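Local coordinates for branched-chain amino acid transport system substrate-binding protein (Rhodopseudomonas palustris, PDB 4JB2), which probably binds branched-chain amino acids or related small molecules in the periplasm and delivers them to an ABC-type importer, at residues 237-242 with 347-352. Sequence-based numbering, arbitrary orientation.
Sequences GVLMAS and LLTVKD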
loop_
_atom_site.group_PDB
_atom_site.type_symbol
_atom_site.label_atom_id
_atom_site.label_comp_id
_atom_site.label_asym_id
_atom_site.label_seq_id
_atom_site.Cartn_x
_atom_site.Cartn_y
_atom_site.Cartn_z
ATOM N N GLY A 237 15.337 8.363 13.917
ATOM C CA GLY A 237 14.807 9.701 13.616
ATOM C C GLY A 237 14.151 9.857 12.246
ATOM O O GLY A 237 13.722 10.957 11.907
ATOM N N VAL A 238 14.081 8.787 11.441
ATOM C CA VAL A 238 13.297 8.826 10.193
ATOM C C VAL A 238 11.831 9.245 10.473
ATOM O O VAL A 238 11.277 8.986 11.549
ATOM C CB VAL A 238 13.343 7.491 9.453
ATOM C CG1 VAL A 238 12.556 6.399 10.217
ATOM C CG2 VAL A 238 12.807 7.628 8.052
ATOM N N LEU A 239 11.213 9.943 9.522
ATOM C CA LEU A 239 9.790 10.196 9.581
ATOM C C LEU A 239 9.141 9.423 8.441
ATOM O O LEU A 239 9.512 9.556 7.277
ATOM C CB LEU A 239 9.502 11.704 9.511
ATOM C CG LEU A 239 10.079 12.288 10.807
ATOM C CD1 LEU A 239 10.654 13.649 10.606
ATOM C CD2 LEU A 239 9.110 12.188 12.007
ATOM N N MET A 240 8.152 8.615 8.809
ATOM C CA MET A 240 7.513 7.720 7.883
ATOM C C MET A 240 5.989 7.797 7.934
ATOM O O MET A 240 5.391 7.620 9.020
ATOM C CB MET A 240 7.894 6.290 8.247
ATOM C CG MET A 240 7.655 5.375 7.074
ATOM S SD MET A 240 7.976 3.711 7.631
ATOM C CE MET A 240 9.767 3.704 7.517
ATOM N N ALA A 241 5.384 7.974 6.747
ATOM C CA ALA A 241 3.938 7.941 6.594
ATOM C C ALA A 241 3.484 6.495 6.783
ATOM O O ALA A 241 4.166 5.550 6.328
ATOM C CB ALA A 241 3.532 8.437 5.206
ATOM N N SER A 242 2.352 6.316 7.462
ATOM C CA SER A 242 1.837 4.987 7.721
ATOM C C SER A 242 0.307 4.939 7.801
ATOM O O SER A 242 -0.337 5.934 8.132
ATOM C CB SER A 242 2.418 4.524 9.055
ATOM O OG SER A 242 1.853 3.292 9.477
ATOM N N LEU A 347 1.822 9.373 11.490
ATOM C CA LEU A 347 3.221 9.617 11.239
ATOM C C LEU A 347 3.984 8.846 12.277
ATOM O O LEU A 347 3.699 8.977 13.480
ATOM C CB LEU A 347 3.511 11.122 11.310
ATOM C CG LEU A 347 4.960 11.563 11.028
ATOM C CD1 LEU A 347 5.336 11.264 9.562
ATOM C CD2 LEU A 347 5.182 13.040 11.332
ATOM N N LEU A 348 4.915 7.999 11.805
ATOM C CA LEU A 348 5.766 7.211 12.666
ATOM C C LEU A 348 7.188 7.760 12.654
ATOM O O LEU A 348 7.631 8.364 11.669
ATOM C CB LEU A 348 5.849 5.770 12.143
ATOM C CG LEU A 348 4.590 4.916 12.109
ATOM C CD1 LEU A 348 4.930 3.496 11.527
ATOM C CD2 LEU A 348 4.016 4.816 13.528
ATOM N N THR A 349 7.933 7.514 13.725
ATOM C CA THR A 349 9.373 7.650 13.644
ATOM C C THR A 349 10.008 6.421 14.240
ATOM O O THR A 349 9.298 5.477 14.608
ATOM C CB THR A 349 9.874 8.965 14.303
ATOM O OG1 THR A 349 11.272 9.168 13.984
ATOM C CG2 THR A 349 9.674 8.922 15.814
ATOM N N VAL A 350 11.340 6.388 14.280
ATOM C CA VAL A 350 12.074 5.221 14.795
ATOM C C VAL A 350 12.962 5.753 15.872
ATOM O O VAL A 350 13.769 6.670 15.603
ATOM C CB VAL A 350 12.959 4.532 13.713
ATOM C CG1 VAL A 350 13.929 3.498 14.325
ATOM C CG2 VAL A 350 12.119 3.906 12.620
ATOM N N LYS A 351 12.804 5.198 17.074
ATOM C CA LYS A 351 13.632 5.482 18.252
ATOM C C LYS A 351 14.015 4.122 18.828
ATOM O O LYS A 351 13.138 3.294 19.058
ATOM C CB LYS A 351 12.865 6.288 19.311
ATOM C CG LYS A 351 12.735 7.788 19.003
ATOM C CD LYS A 351 11.510 8.400 19.673
ATOM C CE LYS A 351 11.334 9.874 19.253
ATOM N NZ LYS A 351 10.032 10.503 19.724
ATOM N N ASP A 352 15.318 3.892 19.004
ATOM C CA ASP A 352 15.868 2.653 19.573
ATOM C C ASP A 352 15.431 1.394 18.846
ATOM O O ASP A 352 15.103 0.386 19.479
ATOM C CB ASP A 352 15.577 2.528 21.077
#
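Leu348 O accepts the backbone N-H of Met240 at 2.9 Å (Met240 N to Leu348 O), with a C-H contact from Leu239 CA beside it. Leu348 N answers with a nearly straight bond to Met240 O, 173° at the hydrogen, so these two residues form an antiparallel hydrogen-bonded pair. Farther along, Gly237 N bonds to Val350 O at 2.9 Å, tying down the loop that leads into strand 239-242. Between these bonds, a chi1 of -170° swings the Thr349 hydroxyl across to Val238 O; the very short 2.4 Å between Thr349 OG1 and Val238 O makes that length doubtful.

The side chains sort onto two faces. On one, Leu239 and Thr349 run side by side, CD2 of the leucine 4.0 Å from CB of the threonine. The same CD2 meets Leu347 CD2, while CD1, the other branch of Leu347, leans toward the neighbouring backbone, 3.7 Å from Met240 O. Helix 116-129 covers this face, with His126 against both leucines. On the other face, Met240 and Leu348 share Tyr355 as a neighbour, and Leu348 CD1 rests 3.7 Å from Ser242 CB. Beyond the paired residues, where the chain enters strand 239-242, Val238 CG1 and Val350 CG2 pack tightly at 3.5 Å.

The axes of strands 239-242 and 347-351 run antiparallel with a strong twist, 139° between their directions. Here the parallel part of the sheet, ending in 215-218 and 239-242, gives way to antiparallel strands 346-351 and 354-357, in the helix-flanked mixed sheet of one lobe of a two-lobed periplasmic binding protein.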